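Local coordinates for protein putative transcription regulator (Lactobacillus plantarum WCFS1, PDB 3COL) that probably binds DNA as a dimeric, all-helical transcription regulator of the TetR family, at residues Arg68-Thr73 against Val93-Asp98; Ala140-Lys145 against Leu150-His155; Met156-Ser161 against Trp190-Gln195. All blocks are in the same frame, centred on the assembly; numbering follows the deposited sequence.

Interaction 1 of 3, residues Arg68-Thr73 against Val93-Asp98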
loop_
_atom_site.group_PDB
_atom_site.type_symbol
_atom_site.label_atom_id
_atom_site.label_comp_id
_atom_site.label_asym_id
_atom_site.label_seq_id
_atom_site.Cartn_x
_atom_site.Cartn_y
_atom_site.Cartn_z
ATOM N N ARG A 68 -3.893 17.683 -3.920
ATOM C CA ARG A 68 -5.348 17.639 -3.860
ATOM C C ARG A 68 -5.886 17.112 -2.514
ATOM O O ARG A 68 -7.071 17.255 -2.209
ATOM C CB ARG A 68 -5.934 16.844 -5.056
ATOM C CG ARG A 68 -6.713 17.715 -6.042
ATOM C CD ARG A 68 -7.676 16.888 -6.923
ATOM N NE ARG A 68 -7.170 16.607 -8.285
ATOM C CZ ARG A 68 -6.565 15.481 -8.649
ATOM N NH1 ARG A 68 -6.349 14.520 -7.753
ATOM N NH2 ARG A 68 -6.179 15.315 -9.909
ATOM N N ILE A 69 -5.032 16.511 -1.703
ATOM C CA ILE A 69 -5.529 15.900 -0.471
ATOM C C ILE A 69 -6.072 16.930 0.556
ATOM O O ILE A 69 -7.239 16.828 0.989
ATOM C CB ILE A 69 -4.503 14.958 0.149
ATOM C CG1 ILE A 69 -4.033 13.936 -0.901
ATOM C CG2 ILE A 69 -5.099 14.264 1.420
ATOM C CD1 ILE A 69 -2.934 13.027 -0.429
ATOM N N LEU A 70 -5.260 17.932 0.890
ATOM C CA LEU A 70 -5.624 18.961 1.866
ATOM C C LEU A 70 -5.584 20.363 1.279
ATOM O O LEU A 70 -4.629 20.721 0.597
ATOM C CB LEU A 70 -4.646 18.924 3.046
ATOM C CG LEU A 70 -4.449 17.588 3.751
ATOM C CD1 LEU A 70 -3.191 17.615 4.567
ATOM C CD2 LEU A 70 -5.652 17.228 4.598
ATOM N N SER A 71 -6.602 21.168 1.605
ATOM C CA SER A 71 -6.647 22.574 1.228
ATOM C C SER A 71 -5.837 23.399 2.213
ATOM O O SER A 71 -5.380 22.877 3.246
ATOM C CB SER A 71 -8.084 23.070 1.210
ATOM O OG SER A 71 -8.586 23.236 2.533
ATOM N N THR A 72 -5.656 24.675 1.875
ATOM C CA THR A 72 -5.018 25.679 2.740
ATOM C C THR A 72 -5.804 25.843 4.040
ATOM O O THR A 72 -5.216 25.882 5.121
ATOM C CB THR A 72 -4.928 27.050 2.027
ATOM O OG1 THR A 72 -4.574 26.853 0.649
ATOM C CG2 THR A 72 -3.880 27.953 2.691
ATOM N N THR A 73 -7.128 25.945 3.897
ATOM C CA THR A 73 -8.112 25.848 4.982
ATOM C C THR A 73 -7.904 24.627 5.910
ATOM O O THR A 73 -7.884 24.775 7.142
ATOM C CB THR A 73 -9.538 25.801 4.389
ATOM O OG1 THR A 73 -9.800 27.042 3.725
ATOM C CG2 THR A 73 -10.586 25.601 5.455
ATOM N N VAL A 93 -7.773 12.657 9.190
ATOM C CA VAL A 93 -8.092 11.375 8.638
ATOM C C VAL A 93 -9.438 11.442 7.910
ATOM O O VAL A 93 -9.627 10.787 6.898
ATOM C CB VAL A 93 -8.092 10.269 9.728
ATOM C CG1 VAL A 93 -8.423 8.906 9.106
ATOM C CG2 VAL A 93 -6.714 10.209 10.418
ATOM N N GLN A 94 -10.376 12.224 8.427
ATOM C CA GLN A 94 -11.664 12.345 7.750
ATOM C C GLN A 94 -11.532 13.009 6.362
ATOM O O GLN A 94 -12.185 12.585 5.399
ATOM C CB GLN A 94 -12.679 13.057 8.631
ATOM C CG GLN A 94 -13.948 13.454 7.919
ATOM C CD GLN A 94 -15.098 13.346 8.837
ATOM O OE1 GLN A 94 -15.082 13.896 9.949
ATOM N NE2 GLN A 94 -16.108 12.598 8.416
ATOM N N GLN A 95 -10.692 14.032 6.262
ATOM C CA GLN A 95 -10.352 14.624 4.953
ATOM C C GLN A 95 -9.676 13.626 3.973
ATOM O O GLN A 95 -10.084 13.513 2.816
ATOM C CB GLN A 95 -9.481 15.879 5.151
ATOM C CG GLN A 95 -9.119 16.640 3.859
ATOM C CD GLN A 95 -10.316 16.892 2.922
ATOM O OE1 GLN A 95 -11.441 17.173 3.365
ATOM N NE2 GLN A 95 -10.063 16.806 1.614
ATOM N N VAL A 96 -8.663 12.896 4.424
ATOM C CA VAL A 96 -8.002 11.869 3.546
ATOM C C VAL A 96 -9.054 10.880 3.035
ATOM O O VAL A 96 -9.094 10.543 1.861
ATOM C CB VAL A 96 -6.838 11.132 4.280
ATOM C CG1 VAL A 96 -6.187 10.019 3.366
ATOM C CG2 VAL A 96 -5.779 12.090 4.770
ATOM N N TYR A 97 -9.921 10.438 3.936
ATOM C CA TYR A 97 -11.032 9.535 3.631
ATOM C C TYR A 97 -11.971 10.090 2.570
ATOM O O TYR A 97 -12.202 9.431 1.545
ATOM C CB TYR A 97 -11.786 9.205 4.929
ATOM C CG TYR A 97 -12.984 8.308 4.806
ATOM C CD1 TYR A 97 -12.862 6.922 4.933
ATOM C CD2 TYR A 97 -14.269 8.857 4.599
ATOM C CE1 TYR A 97 -14.012 6.080 4.825
ATOM C CE2 TYR A 97 -15.419 8.039 4.504
ATOM C CZ TYR A 97 -15.277 6.651 4.617
ATOM O OH TYR A 97 -16.405 5.842 4.499
ATOM N N ASP A 98 -12.491 11.302 2.792
ATOM C CA ASP A 98 -13.386 11.937 1.800
ATOM C C ASP A 98 -12.657 12.127 0.480
ATOM O O ASP A 98 -13.220 11.823 -0.593
ATOM C CB ASP A 98 -13.871 13.310 2.270
ATOM C CG ASP A 98 -14.824 13.238 3.468
ATOM O OD1 ASP A 98 -15.437 12.176 3.721
ATOM O OD2 ASP A 98 -14.979 14.287 4.131
#
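Gln-95, on helix 85-102, reaches across to Ile-69 and Leu-70 in the segment 68-73 that leads into helix 72-78, in the all-helical fold of a TetR-family regulator. Ser-71 stands at the N-cap of helix 72-78, and its side chain caps a backbone N in the first turn. The glutamine side chain leaves its helix with CG anti to the backbone N (chi1 -177°) and then bends at chi2, which swings the amide round to the backbone carbonyl of Ile-69. Its NE2 donates to Ile-69 O over 2.9 Å, with an N-H...O angle of 157°. The donor lies almost straight out from the carbonyl carbon and oxygen, at a C=O...N angle of 171°, and the oxygen lies close to the amide plane of Gln-95. On the way, CG of Gln-95 passes alongside Leu-70 CD2 at 3.6 Å, the two side chains running in opposite directions, and so one residue offers both an apolar flank and a polar end. Cutting Gln-95 back to an alanine is likely to leave the Ile-69 carbonyl without this donor and the Leu-70 methyl without its neighbour. One residue along the helix, Val-96 meets Ile-69 at a slant through one methyl each. Leu-70 also packs on Tyr-92 and Leu-75, while Val-96 turns to Phe-160 and Ile-163 of helix 152-171, which places the contact at the border of the helical core. Together the segments bury 176 Å². The apolar side closes with Ile-69 CG2, anti to its own backbone N, lying 4.1 Å from Val-96 CG2.

Interaction 2 of 3, residues Ala140-Lys145 against Leu150-His155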
loop_
_atom_site.group_PDB
_atom_site.type_symbol
_atom_site.label_atom_id
_atom_site.label_comp_id
_atom_site.label_asym_id
_atom_site.label_seq_id
_atom_site.Cartn_x
_atom_site.Cartn_y
_atom_site.Cartn_z
ATOM N N ALA A 140 3.752 15.797 17.808
ATOM C CA ALA A 140 3.157 16.432 18.987
ATOM C C ALA A 140 2.220 15.470 19.722
ATOM O O ALA A 140 2.265 15.366 20.938
ATOM C CB ALA A 140 2.430 17.720 18.599
ATOM N N ALA A 141 1.433 14.706 18.956
ATOM C CA ALA A 141 0.547 13.693 19.525
ATOM C C ALA A 141 1.351 12.555 20.183
ATOM O O ALA A 141 0.948 12.009 21.219
ATOM C CB ALA A 141 -0.418 13.150 18.423
ATOM N N ILE A 142 2.469 12.187 19.567
ATOM C CA ILE A 142 3.357 11.193 20.147
ATOM C C ILE A 142 3.940 11.732 21.463
ATOM O O ILE A 142 3.866 11.067 22.479
ATOM C CB ILE A 142 4.461 10.748 19.156
ATOM C CG1 ILE A 142 3.859 9.893 18.050
ATOM C CG2 ILE A 142 5.554 9.946 19.854
ATOM C CD1 ILE A 142 4.722 9.826 16.800
ATOM N N ASP A 143 4.480 12.945 21.445
ATOM C CA ASP A 143 5.018 13.548 22.674
ATOM C C ASP A 143 4.009 13.644 23.819
ATOM O O ASP A 143 4.383 13.502 24.984
ATOM C CB ASP A 143 5.634 14.917 22.390
ATOM C CG ASP A 143 6.389 15.491 23.602
ATOM O OD1 ASP A 143 7.345 14.848 24.119
ATOM O OD2 ASP A 143 6.009 16.603 24.033
ATOM N N ALA A 144 2.733 13.863 23.483
ATOM C CA ALA A 144 1.699 14.054 24.492
ATOM C C ALA A 144 1.208 12.711 25.033
ATOM O O ALA A 144 0.381 12.666 25.945
ATOM C CB ALA A 144 0.567 14.828 23.923
ATOM N N LYS A 145 1.747 11.640 24.475
ATOM C CA LYS A 145 1.302 10.280 24.711
ATOM C C LYS A 145 -0.173 10.041 24.330
ATOM O O LYS A 145 -0.853 9.205 24.922
ATOM C CB LYS A 145 1.655 9.813 26.134
ATOM C CG LYS A 145 3.185 9.717 26.367
ATOM C CD LYS A 145 3.550 8.644 27.421
ATOM C CE LYS A 145 5.071 8.491 27.617
ATOM N NZ LYS A 145 5.420 8.118 29.062
ATOM N N LEU A 150 5.447 5.204 18.150
ATOM C CA LEU A 150 5.891 4.487 16.989
ATOM C C LEU A 150 6.215 5.523 15.929
ATOM O O LEU A 150 5.765 6.673 16.023
ATOM C CB LEU A 150 4.775 3.555 16.473
ATOM C CG LEU A 150 4.476 2.289 17.311
ATOM C CD1 LEU A 150 3.228 1.594 16.800
ATOM C CD2 LEU A 150 5.682 1.333 17.312
ATOM N N PRO A 151 6.962 5.106 14.894
ATOM C CA PRO A 151 7.366 6.057 13.875
ATOM C C PRO A 151 6.185 6.712 13.193
ATOM O O PRO A 151 5.110 6.104 12.986
ATOM C CB PRO A 151 8.166 5.218 12.867
ATOM C CG PRO A 151 8.539 3.970 13.594
ATOM C CD PRO A 151 7.471 3.739 14.618
ATOM N N VAL A 152 6.404 7.973 12.842
ATOM C CA VAL A 152 5.402 8.725 12.116
ATOM C C VAL A 152 4.973 7.967 10.862
ATOM O O VAL A 152 3.826 8.022 10.492
ATOM C CB VAL A 152 5.928 10.111 11.771
ATOM C CG1 VAL A 152 4.968 10.801 10.805
ATOM C CG2 VAL A 152 6.099 10.900 13.050
ATOM N N SER A 153 5.895 7.250 10.226
ATOM C CA SER A 153 5.589 6.555 8.960
ATOM C C SER A 153 4.603 5.410 9.195
ATOM O O SER A 153 3.842 5.052 8.283
ATOM C CB SER A 153 6.881 6.009 8.296
ATOM O OG SER A 153 7.568 5.141 9.190
ATOM N N LEU A 154 4.618 4.830 10.406
ATOM C CA LEU A 154 3.666 3.762 10.740
ATOM C C LEU A 154 2.236 4.265 10.959
ATOM O O LEU A 154 1.272 3.629 10.531
ATOM C CB LEU A 154 4.101 2.947 11.964
ATOM C CG LEU A 154 5.305 1.995 11.929
ATOM C CD1 LEU A 154 5.082 0.725 12.797
ATOM C CD2 LEU A 154 5.655 1.608 10.599
ATOM N N HIS A 155 2.118 5.396 11.641
ATOM C CA HIS A 155 0.867 6.133 11.780
ATOM C C HIS A 155 0.289 6.605 10.439
ATOM O O HIS A 155 -0.896 6.360 10.151
ATOM C CB HIS A 155 1.076 7.317 12.716
ATOM C CG HIS A 155 1.183 6.919 14.159
ATOM N ND1 HIS A 155 2.357 7.024 14.889
ATOM C CD2 HIS A 155 0.263 6.404 14.999
ATOM C CE1 HIS A 155 2.146 6.588 16.125
ATOM N NE2 HIS A 155 0.878 6.216 16.211
#
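Ile-142, near the C-terminal end of helix 133-143, carries its side chain onto the start of helix 152-171, where CD1 meets Leu-150, Val-152 and His-155. CG1 stands anti to the carbonyl carbon (chi1 -71°) and the chain runs on extended through chi2 (159°), which carries CD1 forward to these partners. The closest approach is to a backbone atom, with CD1 3.4 Å from Leu-150 O. Val-152 supplies its CG2 methyl, the branch beside its backbone N, at 4.1 Å from CD1. The His-155 imidazole is approached obliquely: its ND1 lies 4.1 Å from CD1, and CE1 is about as far from both CG1 and CD1 of the isoleucine. The ring is turned so that NE2 makes a weak hydrogen bond to Met-193 O, and Ile-147 packs on both His-155 and Ile-142. No hydrogen bond links the two segments. Leu-150, whose CB points away from Ile-142, packs on Tyr-180 of the second subunit. Lys-145 ends helix 133-143 in a Schellman motif, and Pro-151 occupies the N-cap of the next helix, making this a tight connection between two consecutive helices of an all-helical domain, beside its dimer interface.

Interaction 3 of 3, residues Met156-Ser161 against Trp190-Gln195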
loop_
_atom_site.group_PDB
_atom_site.type_symbol
_atom_site.label_atom_id
_atom_site.label_comp_id
_atom_site.label_asym_id
_atom_site.label_seq_id
_atom_site.Cartn_x
_atom_site.Cartn_y
_atom_site.Cartn_z
HETATM N N MSE A 156 1.126 7.285 9.644
HETATM C CA MSE A 156 0.796 7.651 8.252
HETATM C C MSE A 156 0.345 6.438 7.445
HETATM O O MSE A 156 -0.661 6.474 6.743
HETATM C CB MSE A 156 2.020 8.271 7.567
HETATM C CG MSE A 156 2.333 9.689 8.028
HETATM SE SE MSE A 156 0.804 10.850 7.686
HETATM C CE MSE A 156 0.958 11.023 5.735
ATOM N N GLY A 157 1.112 5.364 7.566
ATOM C CA GLY A 157 0.890 4.101 6.829
ATOM C C GLY A 157 -0.468 3.476 7.099
ATOM O O GLY A 157 -1.165 3.074 6.154
ATOM N N VAL A 158 -0.866 3.395 8.368
ATOM C CA VAL A 158 -2.165 2.835 8.716
ATOM C C VAL A 158 -3.347 3.679 8.180
ATOM O O VAL A 158 -4.341 3.116 7.686
ATOM C CB VAL A 158 -2.306 2.513 10.252
ATOM C CG1 VAL A 158 -2.316 3.788 11.124
ATOM C CG2 VAL A 158 -3.600 1.765 10.491
ATOM N N VAL A 159 -3.225 5.011 8.272
ATOM C CA VAL A 159 -4.177 5.940 7.705
ATOM C C VAL A 159 -4.316 5.718 6.204
ATOM O O VAL A 159 -5.417 5.513 5.681
ATOM C CB VAL A 159 -3.741 7.406 7.973
ATOM C CG1 VAL A 159 -4.672 8.450 7.190
ATOM C CG2 VAL A 159 -3.789 7.685 9.440
ATOM N N PHE A 160 -3.215 5.798 5.491
ATOM C CA PHE A 160 -3.294 5.739 4.049
ATOM C C PHE A 160 -3.620 4.374 3.504
ATOM O O PHE A 160 -4.416 4.252 2.550
ATOM C CB PHE A 160 -2.030 6.352 3.410
ATOM C CG PHE A 160 -2.100 7.846 3.369
ATOM C CD1 PHE A 160 -2.457 8.500 2.205
ATOM C CD2 PHE A 160 -1.895 8.601 4.538
ATOM C CE1 PHE A 160 -2.558 9.883 2.189
ATOM C CE2 PHE A 160 -2.003 9.957 4.529
ATOM C CZ PHE A 160 -2.346 10.612 3.360
ATOM N N SER A 161 -3.018 3.337 4.094
ATOM C CA SER A 161 -3.236 1.961 3.597
ATOM C C SER A 161 -4.669 1.478 3.782
ATOM O O SER A 161 -5.246 0.894 2.870
ATOM C CB SER A 161 -2.251 0.983 4.220
ATOM O OG SER A 161 -2.614 -0.347 3.916
ATOM N N TRP A 190 -8.023 4.703 14.184
ATOM C CA TRP A 190 -7.793 5.382 15.466
ATOM C C TRP A 190 -7.332 4.423 16.562
ATOM O O TRP A 190 -6.428 4.754 17.327
ATOM C CB TRP A 190 -9.048 6.199 15.929
ATOM C CG TRP A 190 -8.842 6.984 17.248
ATOM C CD1 TRP A 190 -9.587 6.871 18.401
ATOM C CD2 TRP A 190 -7.821 7.974 17.538
ATOM N NE1 TRP A 190 -9.102 7.718 19.360
ATOM C CE2 TRP A 190 -8.014 8.393 18.873
ATOM C CE3 TRP A 190 -6.741 8.518 16.802
ATOM C CZ2 TRP A 190 -7.195 9.360 19.485
ATOM C CZ3 TRP A 190 -5.923 9.460 17.405
ATOM C CH2 TRP A 190 -6.145 9.877 18.738
ATOM N N ASP A 191 -7.974 3.259 16.679
ATOM C CA ASP A 191 -7.445 2.181 17.566
ATOM C C ASP A 191 -5.966 1.842 17.274
ATOM O O ASP A 191 -5.151 1.678 18.206
ATOM C CB ASP A 191 -8.283 0.892 17.471
ATOM C CG ASP A 191 -9.658 1.043 18.102
ATOM O OD1 ASP A 191 -9.891 2.094 18.720
ATOM O OD2 ASP A 191 -10.502 0.124 17.978
ATOM N N ALA A 192 -5.649 1.687 15.986
ATOM C CA ALA A 192 -4.253 1.382 15.547
ATOM C C ALA A 192 -3.310 2.450 16.091
ATOM O O ALA A 192 -2.313 2.126 16.684
ATOM C CB ALA A 192 -4.165 1.371 14.062
HETATM N N MSE A 193 -3.662 3.720 15.907
HETATM C CA MSE A 193 -2.807 4.853 16.310
HETATM C C MSE A 193 -2.747 5.159 17.820
HETATM O O MSE A 193 -1.701 5.534 18.331
HETATM C CB MSE A 193 -3.275 6.150 15.609
HETATM C CG MSE A 193 -3.264 6.114 14.060
HETATM SE SE MSE A 193 -4.030 7.722 13.325
HETATM C CE MSE A 193 -2.556 8.989 13.570
ATOM N N LYS A 194 -3.874 5.088 18.507
ATOM C CA LYS A 194 -3.979 5.708 19.825
ATOM C C LYS A 194 -3.197 4.983 20.904
ATOM O O LYS A 194 -2.998 3.776 20.840
ATOM C CB LYS A 194 -5.435 5.957 20.239
ATOM C CG LYS A 194 -6.172 4.752 20.775
ATOM C CD LYS A 194 -7.543 5.166 21.309
ATOM C CE LYS A 194 -8.527 4.011 21.226
ATOM N NZ LYS A 194 -8.106 3.010 22.224
ATOM N N GLN A 195 -2.733 5.753 21.886
ATOM C CA GLN A 195 -1.847 5.244 22.915
ATOM C C GLN A 195 -2.618 4.295 23.865
ATOM O O GLN A 195 -3.664 4.656 24.383
ATOM C CB GLN A 195 -1.203 6.419 23.632
ATOM C CG GLN A 195 -0.592 6.105 24.998
ATOM C CD GLN A 195 0.667 5.263 24.881
ATOM O OE1 GLN A 195 1.607 5.613 24.154
ATOM N NE2 GLN A 195 0.700 4.155 25.621
#
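Val-158, on helix 152-171, meets Ala-192 and Met-193 at the end of helix 182-193 with a separate methyl for each. CG2 faces the Ala-192 CB at 3.6 Å, while CG1 lies 3.9 Å from the Met-193 CG. At chi1 67° CG1 is wedged between the backbone N and the carbonyl carbon, a costly place for a helical valine, yet one that lets the two branches address neighbouring residues. One residue along, Val-159 turns CG2 to the selenium of Met-193 (selenomethionine in this crystal), 3.9 Å from SE. The Met-193 chain runs extended at chi2 and bends only at chi3 (77°), crossing both valines at a slant. The four touching residues are buried, and no hydrogen bond joins the segments.

Outward from this apolar shell, Met-193 also packs on Leu-138 of helix 133-143. The helix end is held by Lys-148, whose NZ hydrogen-bonds the carbonyl oxygens of Ala-192 and Lys-194. Across the dimer, Val-158 packs on Val-158 of the second subunit and Ala-192 on its own counterpart there, while Asp-191 forms a salt bridge with Lys-148 of that subunit. Together with their copies, helices 152-171 and 182-193 build a four-helix dimer interface, as in other TetR-family regulators.

From the N terminus, interaction 1 closes the loop that holds helix 72-78, joining 68-73 to helix 85-102. Interaction 2 closes a short loop of four residues between helices 133-143 and 152-171. Interaction 3 closes the longer excursion from helix 152-171 to helix 182-193. The three follow in series, neither nested nor crossed. Phe-160 ties interaction 1 to interaction 3 by packing on Val-96 and Ile-69, and Val-93 adds to this through Val-159. Interactions 2 and 3 share helix 152-171, their centres about 10 Å apart, and both border the second subunit, whereas interaction 1 is not touched by it.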